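Local coordinates for protein pyruvate kinase (Cryptosporidium parvum, PDB 4DRS) that probably catalyses the last step of glycolysis, moving the phosphate of phosphoenolpyruvate to ADP to yield pyruvate and ATP, with magnesium and potassium ions, at residues 64-69 with 93-98; 87-92 with 226-231; 308-313 with 326-331; 346-351 with 376-381. All blocks are in the same frame, centred on the assembly; numbering follows the deposited sequence.

Interaction 1 of 4, residues 64-69 with 93-98; sequences GLIDKG and REAAKA. With ACT (acetate ion), chain I.
Ile66 of residues 64-69 reaches across to Ala95 and Ala96 of residues 93-98. CB leaves the backbone toward the other helix. CG1 lies anti to the carbonyl carbon, with chi1 at -59°, while the CG2 branch stands anti to the backbone N. A nearly straight chi2 of 170° then carries CD1 on to the far helix. Ile66 CD1 meets the backbone there, 3.8 Å from Ala95 O and 4.2 Å from Ala96 CA. The methyl of Ala95 adds apolar contact, with Ile66 CD1 to Ala95 CB at 4.4 Å, whereas the CB of Ala96 is directed away. The two helices, 59-68 and 82-97, are successive outer helices of the TIM barrel, lying on the two sides of strand 72-76 in chain order. Ile66 also touches Ser102 and Val104, in the connection to the next strand, and Ala95 packs on Leu62 and Ile63 of the first helix. Helix 59-68 ends in a Schellman motif at Gly69, whose phi is positive. Arg93 turns to a different partner: its chain runs extended from CG to NE, and Arg93 NH1 donates to acetate O at 3.1 Å, a bond bent to 137°. The acetate, probably from the crystallisation liquor, lies at the edge of the guanidinium, in its plane.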
loop_
_atom_site.group_PDB
_atom_site.type_symbol
_atom_site.label_atom_id
_atom_site.label_comp_id
_atom_site.label_asym_id
_atom_site.label_seq_id
_atom_site.Cartn_x
_atom_site.Cartn_y
_atom_site.Cartn_z
ATOM N N GLY A 64 -7.891 6.288 -46.319
ATOM C CA GLY A 64 -7.114 5.146 -45.856
ATOM C C GLY A 64 -6.495 5.391 -44.490
ATOM O O GLY A 64 -6.596 4.546 -43.602
ATOM N N LEU A 65 -5.874 6.559 -44.321
ATOM C CA LEU A 65 -5.256 6.937 -43.051
ATOM C C LEU A 65 -6.250 6.992 -41.891
ATOM O O LEU A 65 -5.921 6.587 -40.771
ATOM C CB LEU A 65 -4.508 8.267 -43.175
ATOM C CG LEU A 65 -3.250 8.280 -44.046
ATOM C CD1 LEU A 65 -2.759 9.712 -44.216
ATOM C CD2 LEU A 65 -2.154 7.396 -43.469
ATOM N N ILE A 66 -7.457 7.485 -42.164
ATOM C CA ILE A 66 -8.537 7.450 -41.181
ATOM C C ILE A 66 -8.875 5.998 -40.802
ATOM O O ILE A 66 -8.988 5.671 -39.618
ATOM C CB ILE A 66 -9.796 8.209 -41.674
ATOM C CG1 ILE A 66 -9.455 9.683 -41.960
ATOM C CG2 ILE A 66 -10.935 8.094 -40.660
ATOM C CD1 ILE A 66 -10.537 10.459 -42.679
ATOM N N ASP A 67 -9.005 5.129 -41.807
ATOM C CA ASP A 67 -9.340 3.720 -41.578
ATOM C C ASP A 67 -8.274 2.984 -40.771
ATOM O O ASP A 67 -8.589 2.061 -40.014
ATOM C CB ASP A 67 -9.591 2.996 -42.902
ATOM C CG ASP A 67 -10.930 3.363 -43.530
ATOM O OD1 ASP A 67 -11.771 3.991 -42.849
ATOM O OD2 ASP A 67 -11.145 3.014 -44.713
ATOM N N LYS A 68 -7.020 3.401 -40.932
ATOM C CA LYS A 68 -5.904 2.784 -40.228
ATOM C C LYS A 68 -5.761 3.323 -38.803
ATOM O O LYS A 68 -5.118 2.693 -37.961
ATOM C CB LYS A 68 -4.590 2.971 -41.001
ATOM C CG LYS A 68 -4.612 2.564 -42.472
ATOM C CD LYS A 68 -4.739 1.063 -42.668
ATOM C CE LYS A 68 -4.848 0.713 -44.147
ATOM N NZ LYS A 68 -5.188 -0.724 -44.351
ATOM N N GLY A 69 -6.339 4.493 -38.537
ATOM C CA GLY A 69 -6.366 5.031 -37.177
ATOM C C GLY A 69 -6.001 6.488 -36.950
ATOM O O GLY A 69 -5.846 6.904 -35.800
ATOM N N ARG A 93 -10.541 17.502 -45.379
ATOM C CA ARG A 93 -11.954 17.732 -45.082
ATOM C C ARG A 93 -12.909 16.920 -45.957
ATOM O O ARG A 93 -13.932 16.436 -45.471
ATOM C CB ARG A 93 -12.283 19.229 -45.111
ATOM C CG ARG A 93 -11.820 19.921 -43.835
ATOM C CD ARG A 93 -11.967 21.430 -43.863
ATOM N NE ARG A 93 -11.519 21.988 -42.592
ATOM C CZ ARG A 93 -11.231 23.267 -42.371
ATOM N NH1 ARG A 93 -11.330 24.167 -43.340
ATOM N NH2 ARG A 93 -10.839 23.646 -41.168
ATOM N N GLU A 94 -12.563 16.760 -47.233
ATOM C CA GLU A 94 -13.333 15.912 -48.137
ATOM C C GLU A 94 -13.260 14.454 -47.677
ATOM O O GLU A 94 -14.280 13.758 -47.633
ATOM C CB GLU A 94 -12.830 16.053 -49.581
ATOM C CG GLU A 94 -13.629 15.248 -50.600
ATOM C CD GLU A 94 -13.204 15.494 -52.043
ATOM O OE1 GLU A 94 -12.563 16.535 -52.327
ATOM O OE2 GLU A 94 -13.521 14.637 -52.900
ATOM N N ALA A 95 -12.056 14.009 -47.319
ATOM C CA ALA A 95 -11.851 12.661 -46.806
ATOM C C ALA A 95 -12.622 12.435 -45.510
ATOM O O ALA A 95 -13.180 11.355 -45.301
ATOM C CB ALA A 95 -10.372 12.382 -46.602
ATOM N N ALA A 96 -12.655 13.453 -44.653
ATOM C CA ALA A 96 -13.405 13.382 -43.398
ATOM C C ALA A 96 -14.901 13.267 -43.649
ATOM O O ALA A 96 -15.593 12.551 -42.927
ATOM C CB ALA A 96 -13.099 14.582 -42.506
ATOM N N LYS A 97 -15.392 13.962 -44.676
ATOM C CA LYS A 97 -16.802 13.873 -45.063
ATOM C C LYS A 97 -17.185 12.463 -45.495
ATOM O O LYS A 97 -18.308 12.024 -45.266
ATOM C CB LYS A 97 -17.146 14.878 -46.165
ATOM C CG LYS A 97 -17.341 16.294 -45.652
ATOM C CD LYS A 97 -17.804 17.245 -46.748
ATOM C CE LYS A 97 -18.017 18.647 -46.192
ATOM N NZ LYS A 97 -18.657 19.554 -47.188
ATOM N N ALA A 98 -16.236 11.757 -46.104
ATOM C CA ALA A 98 -16.449 10.383 -46.541
ATOM C C ALA A 98 -16.443 9.393 -45.369
ATOM O O ALA A 98 -16.662 8.194 -45.556
ATOM C CB ALA A 98 -15.405 9.995 -47.578
HETATM C C ACT I . -12.192 25.826 -46.256
HETATM O O ACT I . -11.550 24.755 -46.368
HETATM O OXT ACT I . -12.100 26.558 -45.244
HETATM C CH3 ACT I . -13.107 26.247 -47.369
#

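Interaction 2 of 4, residues 87-92 with 226-231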
loop_
_atom_site.group_PDB
_atom_site.type_symbol
_atom_site.label_atom_id
_atom_site.label_comp_id
_atom_site.label_asym_id
_atom_site.label_seq_id
_atom_site.Cartn_x
_atom_site.Cartn_y
_atom_site.Cartn_z
ATOM N N LYS A 87 -4.779 22.967 -50.697
ATOM C CA LYS A 87 -5.272 21.755 -51.359
ATOM C C LYS A 87 -5.334 20.590 -50.374
ATOM O O LYS A 87 -6.347 19.884 -50.300
ATOM C CB LYS A 87 -4.389 21.372 -52.553
ATOM C CG LYS A 87 -4.543 22.254 -53.782
ATOM C CD LYS A 87 -3.661 21.759 -54.926
ATOM C CE LYS A 87 -3.690 22.707 -56.115
ATOM N NZ LYS A 87 -2.781 22.245 -57.201
ATOM N N THR A 88 -4.245 20.402 -49.626
ATOM C CA THR A 88 -4.159 19.368 -48.599
ATOM C C THR A 88 -5.328 19.487 -47.608
ATOM O O THR A 88 -5.982 18.497 -47.277
ATOM C CB THR A 88 -2.812 19.440 -47.839
ATOM O OG1 THR A 88 -1.725 19.379 -48.769
ATOM C CG2 THR A 88 -2.681 18.288 -46.855
ATOM N N LEU A 89 -5.582 20.711 -47.157
ATOM C CA LEU A 89 -6.664 20.993 -46.230
ATOM C C LEU A 89 -8.027 20.586 -46.792
ATOM O O LEU A 89 -8.838 19.983 -46.087
ATOM C CB LEU A 89 -6.662 22.478 -45.856
ATOM C CG LEU A 89 -7.760 22.993 -44.921
ATOM C CD1 LEU A 89 -7.727 22.288 -43.574
ATOM C CD2 LEU A 89 -7.605 24.492 -44.740
ATOM N N GLN A 90 -8.272 20.922 -48.057
ATOM C CA GLN A 90 -9.517 20.563 -48.735
ATOM C C GLN A 90 -9.672 19.052 -48.824
ATOM O O GLN A 90 -10.759 18.510 -48.604
ATOM C CB GLN A 90 -9.543 21.150 -50.141
ATOM C CG GLN A 90 -9.741 22.653 -50.195
ATOM C CD GLN A 90 -9.810 23.161 -51.620
ATOM O OE1 GLN A 90 -8.920 22.898 -52.436
ATOM N NE2 GLN A 90 -10.869 23.898 -51.929
ATOM N N ASN A 91 -8.570 18.386 -49.146
ATOM C CA ASN A 91 -8.527 16.941 -49.234
ATOM C C ASN A 91 -8.800 16.259 -47.896
ATOM O O ASN A 91 -9.554 15.286 -47.850
ATOM C CB ASN A 91 -7.193 16.491 -49.828
ATOM C CG ASN A 91 -7.080 16.809 -51.311
ATOM O OD1 ASN A 91 -8.015 17.336 -51.918
ATOM N ND2 ASN A 91 -5.933 16.490 -51.899
ATOM N N ILE A 92 -8.205 16.779 -46.818
ATOM C CA ILE A 92 -8.452 16.263 -45.466
ATOM C C ILE A 92 -9.943 16.337 -45.133
ATOM O O ILE A 92 -10.537 15.352 -44.689
ATOM C CB ILE A 92 -7.623 17.004 -44.382
ATOM C CG1 ILE A 92 -6.122 16.742 -44.570
ATOM C CG2 ILE A 92 -8.053 16.571 -42.982
ATOM C CD1 ILE A 92 -5.219 17.728 -43.854
ATOM N N LEU A 226 -6.225 30.343 -38.155
ATOM C CA LEU A 226 -7.423 31.044 -37.720
ATOM C C LEU A 226 -8.400 31.204 -38.874
ATOM O O LEU A 226 -9.598 30.935 -38.724
ATOM C CB LEU A 226 -7.076 32.396 -37.098
ATOM C CG LEU A 226 -6.257 32.348 -35.800
ATOM C CD1 LEU A 226 -6.010 33.748 -35.261
ATOM C CD2 LEU A 226 -6.950 31.481 -34.755
ATOM N N LYS A 227 -7.876 31.620 -40.027
ATOM C CA LYS A 227 -8.685 31.872 -41.212
ATOM C C LYS A 227 -9.512 30.649 -41.609
ATOM O O LYS A 227 -10.717 30.759 -41.835
ATOM C CB LYS A 227 -7.800 32.331 -42.377
ATOM C CG LYS A 227 -8.577 32.796 -43.600
ATOM C CD LYS A 227 -7.653 33.189 -44.741
ATOM C CE LYS A 227 -8.448 33.447 -46.011
ATOM N NZ LYS A 227 -7.638 34.129 -47.060
ATOM N N TYR A 228 -8.868 29.488 -41.673
ATOM C CA TYR A 228 -9.550 28.265 -42.086
ATOM C C TYR A 228 -10.044 27.405 -40.922
ATOM O O TYR A 228 -10.429 26.250 -41.123
ATOM C CB TYR A 228 -8.674 27.450 -43.043
ATOM C CG TYR A 228 -8.259 28.224 -44.272
ATOM C CD1 TYR A 228 -9.208 28.889 -45.051
ATOM C CD2 TYR A 228 -6.922 28.302 -44.651
ATOM C CE1 TYR A 228 -8.835 29.608 -46.175
ATOM C CE2 TYR A 228 -6.538 29.017 -45.775
ATOM C CZ TYR A 228 -7.498 29.666 -46.532
ATOM O OH TYR A 228 -7.126 30.379 -47.643
ATOM N N ASN A 229 -10.035 27.970 -39.715
ATOM C CA ASN A 229 -10.638 27.321 -38.549
ATOM C C ASN A 229 -9.986 25.966 -38.184
ATOM O O ASN A 229 -10.674 24.963 -37.980
ATOM C CB ASN A 229 -12.152 27.168 -38.777
ATOM C CG ASN A 229 -12.919 26.884 -37.502
ATOM O OD1 ASN A 229 -12.446 27.161 -36.403
ATOM N ND2 ASN A 229 -14.121 26.335 -37.647
ATOM N N LEU A 230 -8.659 25.944 -38.115
ATOM C CA LEU A 230 -7.934 24.745 -37.705
ATOM C C LEU A 230 -8.066 24.491 -36.195
ATOM O O LEU A 230 -8.554 25.343 -35.458
ATOM C CB LEU A 230 -6.464 24.807 -38.155
ATOM C CG LEU A 230 -6.153 24.273 -39.567
ATOM C CD1 LEU A 230 -6.850 25.074 -40.657
ATOM C CD2 LEU A 230 -4.654 24.232 -39.827
ATOM N N ASP A 231 -7.636 23.318 -35.746
ATOM C CA ASP A 231 -7.874 22.890 -34.369
ATOM C C ASP A 231 -6.670 22.993 -33.436
ATOM O O ASP A 231 -6.833 23.191 -32.223
ATOM C CB ASP A 231 -8.425 21.470 -34.370
ATOM C CG ASP A 231 -9.550 21.300 -35.363
ATOM O OD1 ASP A 231 -10.638 21.871 -35.124
ATOM O OD2 ASP A 231 -9.339 20.605 -36.384
#
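Leu89 divides its two methyl groups between Tyr228 and Leu230. Leu89 CD2 takes the tyrosine, lying 3.6 Å from Tyr228 CB and 3.8 Å from Tyr228 CG, so it presses on the root of the aromatic side chain and approaches the ring itself obliquely. CD1 takes the second leucine, with Leu89 CD1 to Leu230 CD1 at 4.1 Å. Chi1 of 178° sets Leu89 CG anti to its backbone N and swings the branch point toward residues 226-231; chi2 of 60° then turns one methyl to each partner. No hydrogen bond crosses between the segments, and the 107 Å² buried between them comes from Leu89, Tyr228 and Leu230 alone.

One shell further out, Tyr228 packs edge-to-face with Phe224 and meets Phe86, the planes inclined at about 55°, which probably limits the movement of the ring. Its carbonyl O accepts a hydrogen bond from Arg93 NH2, a second tie to helix 82-97. Leu89 and Leu230 both touch Ile106 of strand 105-109. The backbone of residues 226-231 is shaped by a type I turn from Leu226 to Asn229, in which Asn229 N reaches Leu226 O at 3.2 Å. Beyond it, Asp231 OD2 accepts from Ile106 N, and OD1 makes a salt bridge with Arg461.

Asn229, with positive phi, is the C-prime residue of a Schellman motif that ends helix 215-226. The turn delivers the chain into strand 232-235, an arrangement characteristic of an alpha-to-beta connection in a TIM barrel, here packed against the outer helix 82-97.

Interaction 3 of 4, residues 308-313 with 326-331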
loop_
_atom_site.group_PDB
_atom_site.type_symbol
_atom_site.label_atom_id
_atom_site.label_comp_id
_atom_site.label_asym_id
_atom_site.label_seq_id
_atom_site.Cartn_x
_atom_site.Cartn_y
_atom_site.Cartn_z
ATOM N N VAL A 308 15.259 10.110 -20.575
ATOM C CA VAL A 308 14.966 10.539 -19.205
ATOM C C VAL A 308 14.093 11.796 -19.224
ATOM O O VAL A 308 13.082 11.873 -18.522
ATOM C CB VAL A 308 16.263 10.799 -18.396
ATOM C CG1 VAL A 308 15.943 11.201 -16.964
ATOM C CG2 VAL A 308 17.157 9.567 -18.401
ATOM N N ALA A 309 14.485 12.764 -20.051
ATOM C CA ALA A 309 13.754 14.013 -20.200
ATOM C C ALA A 309 12.349 13.775 -20.741
ATOM O O ALA A 309 11.392 14.399 -20.276
ATOM C CB ALA A 309 14.520 14.972 -21.102
ATOM N N GLN A 310 12.227 12.865 -21.709
ATOM C CA GLN A 310 10.922 12.518 -22.275
ATOM C C GLN A 310 10.000 11.900 -21.227
ATOM O O GLN A 310 8.866 12.344 -21.066
ATOM C CB GLN A 310 11.046 11.590 -23.492
ATOM C CG GLN A 310 9.689 11.147 -24.028
ATOM C CD GLN A 310 9.761 10.392 -25.339
ATOM O OE1 GLN A 310 10.401 10.838 -26.295
ATOM N NE2 GLN A 310 9.085 9.249 -25.398
ATOM N N LYS A 311 10.495 10.889 -20.517
ATOM C CA LYS A 311 9.725 10.230 -19.459
ATOM C C LYS A 311 9.237 11.240 -18.426
ATOM O O LYS A 311 8.072 11.218 -18.032
ATOM C CB LYS A 311 10.547 9.127 -18.775
ATOM C CG LYS A 311 10.671 7.834 -19.571
ATOM C CD LYS A 311 11.391 6.758 -18.757
ATOM C CE LYS A 311 11.525 5.441 -19.515
ATOM N NZ LYS A 311 10.221 4.781 -19.824
ATOM N N CYS A 312 10.131 12.134 -18.015
ATOM C CA CYS A 312 9.811 13.148 -17.018
ATOM C C CYS A 312 8.748 14.145 -17.500
ATOM O O CYS A 312 7.814 14.458 -16.760
ATOM C CB CYS A 312 11.070 13.884 -16.562
ATOM S SG CYS A 312 10.711 15.290 -15.482
ATOM N N MET A 313 8.888 14.625 -18.735
ATOM C CA MET A 313 7.915 15.560 -19.310
ATOM C C MET A 313 6.528 14.930 -19.477
ATOM O O MET A 313 5.510 15.591 -19.255
ATOM C CB MET A 313 8.414 16.147 -20.638
ATOM C CG MET A 313 9.539 17.156 -20.473
ATOM S SD MET A 313 10.063 17.934 -22.015
ATOM C CE MET A 313 11.078 16.671 -22.773
ATOM N N THR A 326 3.969 12.349 -28.063
ATOM C CA THR A 326 5.295 11.789 -28.342
ATOM C C THR A 326 5.508 11.683 -29.855
ATOM O O THR A 326 4.708 11.080 -30.562
ATOM C CB THR A 326 5.466 10.415 -27.673
ATOM O OG1 THR A 326 5.504 10.591 -26.255
ATOM C CG2 THR A 326 6.765 9.733 -28.123
ATOM N N ALA A 327 6.599 12.264 -30.338
ATOM C CA ALA A 327 6.831 12.406 -31.770
ATOM C C ALA A 327 8.309 12.535 -32.085
ATOM O O ALA A 327 8.796 13.642 -32.321
ATOM C CB ALA A 327 6.095 13.632 -32.288
ATOM N N THR A 328 9.023 11.415 -32.091
ATOM C CA THR A 328 10.461 11.440 -32.377
ATOM C C THR A 328 10.775 10.727 -33.695
ATOM O O THR A 328 11.903 10.275 -33.914
ATOM C CB THR A 328 11.286 10.837 -31.218
ATOM O OG1 THR A 328 10.733 9.571 -30.834
ATOM C CG2 THR A 328 11.287 11.773 -30.013
ATOM N N GLN A 329 9.772 10.668 -34.573
ATOM C CA GLN A 329 9.806 9.865 -35.802
ATOM C C GLN A 329 10.102 8.403 -35.456
ATOM O O GLN A 329 11.165 7.867 -35.785
ATOM C CB GLN A 329 10.808 10.432 -36.820
ATOM C CG GLN A 329 10.582 9.950 -38.245
ATOM C CD GLN A 329 11.605 10.500 -39.219
ATOM O OE1 GLN A 329 12.800 10.229 -39.105
ATOM N NE2 GLN A 329 11.135 11.270 -40.192
ATOM N N MET A 330 9.143 7.775 -34.783
ATOM C CA MET A 330 9.344 6.457 -34.183
ATOM C C MET A 330 9.552 5.314 -35.182
ATOM O O MET A 330 10.214 4.328 -34.856
ATOM C CB MET A 330 8.199 6.125 -33.220
ATOM C CG MET A 330 8.195 6.962 -31.949
ATOM S SD MET A 330 7.584 8.639 -32.192
ATOM C CE MET A 330 5.820 8.333 -32.114
ATOM N N LEU A 331 9.003 5.446 -36.387
ATOM C CA LEU A 331 9.073 4.363 -37.376
ATOM C C LEU A 331 9.903 4.725 -38.617
ATOM O O LEU A 331 9.429 4.609 -39.749
ATOM C CB LEU A 331 7.661 3.884 -37.764
ATOM C CG LEU A 331 6.634 3.532 -36.673
ATOM C CD1 LEU A 331 5.286 3.201 -37.294
ATOM C CD2 LEU A 331 7.093 2.390 -35.776
#
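Gln310 and Thr326 are the closest backbone pair, their CA atoms 8.3 Å apart, which leaves the interval between helix 306-320 and strand 324-327 to be bridged by a long side chain. Gln310 does this with an extended chain (chi1 176°, chi2 172°), and chi3 of -50° turns NE2 toward Thr326 and OE1 toward Thr328. Gln310 NE2 lies 3.6 Å from Thr326 CG2, and the two side chains cross at about a right angle. On the other arm of the amide, Gln310 OE1 is 3.9 Å from Thr328 CG2. Both threonines therefore offer methyls to the glutamine. Thr326 OG1 is hydrogen-bonded to Ser356 OG, and its separation from Gln310 NE2, 3.9 Å, is too long for a bond. Past the strand, Thr328 N makes a weak hydrogen bond to Met330 SD at 3.1 Å.

Strand 289-293, helix 306-320 and strand 324-327 form a beta-alpha-beta unit of the TIM barrel, and Gln310 also touches Val292 of the first strand. The outer side of the helix faces a second subunit: Cys312 SG is joined by a disulfide to Cys26 SG of that subunit.

With no hydrogen bond between the segments, the helix meets the strand and the loop after it here only through van der Waals contact of a polar amide with two threonine methyls.

Interaction 4 of 4, residues 346-351 with 376-381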
loop_
_atom_site.group_PDB
_atom_site.type_symbol
_atom_site.label_atom_id
_atom_site.label_comp_id
_atom_site.label_asym_id
_atom_site.label_seq_id
_atom_site.Cartn_x
_atom_site.Cartn_y
_atom_site.Cartn_z
ATOM N N THR A 346 8.739 -1.074 -29.871
ATOM C CA THR A 346 8.879 -0.952 -28.418
ATOM C C THR A 346 8.912 0.514 -27.968
ATOM O O THR A 346 8.457 0.837 -26.870
ATOM C CB THR A 346 10.112 -1.701 -27.871
ATOM O OG1 THR A 346 11.303 -1.135 -28.421
ATOM C CG2 THR A 346 10.048 -3.194 -28.213
ATOM N N ASP A 347 9.426 1.394 -28.831
ATOM C CA ASP A 347 9.449 2.832 -28.556
ATOM C C ASP A 347 8.045 3.416 -28.418
ATOM O O ASP A 347 7.780 4.202 -27.503
ATOM C CB ASP A 347 10.227 3.587 -29.638
ATOM C CG ASP A 347 10.588 5.006 -29.218
ATOM O OD1 ASP A 347 11.085 5.194 -28.087
ATOM O OD2 ASP A 347 10.382 5.942 -30.015
ATOM N N VAL A 348 7.150 3.017 -29.322
ATOM C CA VAL A 348 5.754 3.456 -29.279
ATOM C C VAL A 348 5.014 2.803 -28.111
ATOM O O VAL A 348 4.242 3.465 -27.410
ATOM C CB VAL A 348 5.021 3.164 -30.605
ATOM C CG1 VAL A 348 3.616 3.752 -30.583
ATOM C CG2 VAL A 348 5.805 3.730 -31.778
ATOM N N ALA A 349 5.255 1.511 -27.909
ATOM C CA ALA A 349 4.694 0.779 -26.781
ATOM C C ALA A 349 5.061 1.435 -25.454
ATOM O O ALA A 349 4.201 1.651 -24.598
ATOM C CB ALA A 349 5.168 -0.665 -26.802
ATOM N N ASN A 350 6.341 1.753 -25.290
ATOM C CA ASN A 350 6.817 2.370 -24.059
ATOM C C ASN A 350 6.415 3.837 -23.912
ATOM O O ASN A 350 6.275 4.325 -22.790
ATOM C CB ASN A 350 8.325 2.173 -23.888
ATOM C CG ASN A 350 8.678 0.753 -23.486
ATOM O OD1 ASN A 350 8.271 0.275 -22.427
ATOM N ND2 ASN A 350 9.432 0.070 -24.329
ATOM N N ALA A 351 6.209 4.528 -25.030
ATOM C CA ALA A 351 5.654 5.883 -24.979
ATOM C C ALA A 351 4.227 5.841 -24.434
ATOM O O ALA A 351 3.876 6.638 -23.568
ATOM C CB ALA A 351 5.706 6.561 -26.341
ATOM N N ASN A 376 -1.108 1.502 -39.346
ATOM C CA ASN A 376 -1.773 0.281 -38.925
ATOM C C ASN A 376 -0.965 -0.479 -37.871
ATOM O O ASN A 376 -1.508 -0.923 -36.859
ATOM C CB ASN A 376 -2.069 -0.597 -40.141
ATOM C CG ASN A 376 -3.026 -1.720 -39.819
ATOM O OD1 ASN A 376 -2.614 -2.795 -39.384
ATOM N ND2 ASN A 376 -4.314 -1.475 -40.027
ATOM N N VAL A 377 0.333 -0.609 -38.120
ATOM C CA VAL A 377 1.277 -1.171 -37.158
ATOM C C VAL A 377 1.271 -0.375 -35.838
ATOM O O VAL A 377 1.094 -0.952 -34.759
ATOM C CB VAL A 377 2.699 -1.242 -37.775
ATOM C CG1 VAL A 377 3.782 -1.341 -36.706
ATOM C CG2 VAL A 377 2.791 -2.408 -38.752
ATOM N N MET A 378 1.438 0.943 -35.942
ATOM C CA MET A 378 1.477 1.822 -34.774
ATOM C C MET A 378 0.206 1.686 -33.936
ATOM O O MET A 378 0.268 1.619 -32.707
ATOM C CB MET A 378 1.703 3.281 -35.200
ATOM C CG MET A 378 2.165 4.194 -34.068
ATOM S SD MET A 378 2.961 5.739 -34.581
ATOM C CE MET A 378 1.543 6.728 -35.045
ATOM N N SER A 379 -0.935 1.627 -34.618
ATOM C CA SER A 379 -2.236 1.482 -33.975
ATOM C C SER A 379 -2.346 0.196 -33.152
ATOM O O SER A 379 -2.799 0.223 -32.005
ATOM C CB SER A 379 -3.350 1.539 -35.023
ATOM O OG SER A 379 -4.620 1.379 -34.423
ATOM N N ARG A 380 -1.922 -0.917 -33.746
ATOM C CA ARG A 380 -1.973 -2.224 -33.094
ATOM C C ARG A 380 -1.035 -2.273 -31.887
ATOM O O ARG A 380 -1.404 -2.798 -30.831
ATOM C CB ARG A 380 -1.633 -3.334 -34.094
ATOM C CG ARG A 380 -2.413 -3.257 -35.398
ATOM C CD ARG A 380 -3.287 -4.472 -35.657
ATOM N NE ARG A 380 -2.489 -5.672 -35.927
ATOM C CZ ARG A 380 -1.802 -5.903 -37.049
ATOM N NH1 ARG A 380 -1.794 -5.016 -38.040
ATOM N NH2 ARG A 380 -1.112 -7.031 -37.176
ATOM N N VAL A 381 0.164 -1.710 -32.047
ATOM C CA VAL A 381 1.123 -1.584 -30.947
ATOM C C VAL A 381 0.513 -0.837 -29.762
ATOM O O VAL A 381 0.600 -1.310 -28.625
ATOM C CB VAL A 381 2.431 -0.894 -31.389
ATOM C CG1 VAL A 381 3.300 -0.551 -30.182
ATOM C CG2 VAL A 381 3.197 -1.784 -32.353
#
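Val348, Met378 and Val381 each set a gamma carbon anti to the backbone N, and those torsions aim the contact. Val348 CG1 does so with chi1 at -174°, and Met378 CG at -163°. The two side chains meet at about a right angle, with Val348 CG1 to Met378 CG at 3.8 Å; further along, the methionine chain bends at chi3. Val381 CG1, likewise anti to its N, rests on the backbone of the other helix: it lies 3.6 Å from Ala349 N and 3.9 Å from Ala349 CB. Val381 CG1 is also 4.1 Å from Val348 CB. The small side chain of Ala349 is consistent with this close approach, for Ala349 and Val381 have their CA atoms only 6.0 Å apart.

The axes of the two short segments come within 9.5 Å and run at 43° to each other. Helices 342-354 and 371-386 flank strand 358-361 in sequence and are neighbouring outer helices of the TIM barrel, where its last strand closes against its first: Val348 and Met378 both touch Val359, and Met378 also reaches Ile48 of strand 47-51. Every contact between the segments is apolar, or apolar against backbone. Some polar groups of both helices reach a second subunit: Arg380 NE forms a salt bridge with Glu304 OE2 of the second subunit, and Thr346 OG1 is hydrogen-bonded to Asp347 OD1 of the second subunit. Phe307 of that same subunit packs on Ala349.

All four contacts are buried and lack a hydrogen bond across their segments, but they differ in what meets. Interactions 1 and 4 join neighbouring outer helices, interaction 4 burying 169 Å² against 77 Å²; interaction 2 sets a helix on a turn, and interaction 3 a helix on a strand and the loop after it, with an amide between methyls, where the others are aliphatic or, in interaction 2, partly aromatic. Interactions 1 and 2 share helix 82-97. Interactions 3 and 4 adjoin, with Thr326 CG2 3.8 Å from Ala351 CB, and both border a second subunit, which 1 and 2 do not. Lys68 of interaction 1 packs on Asn376 of interaction 4, whereas interaction 2 stays about 16 Å from 3 and 4, nearest atoms.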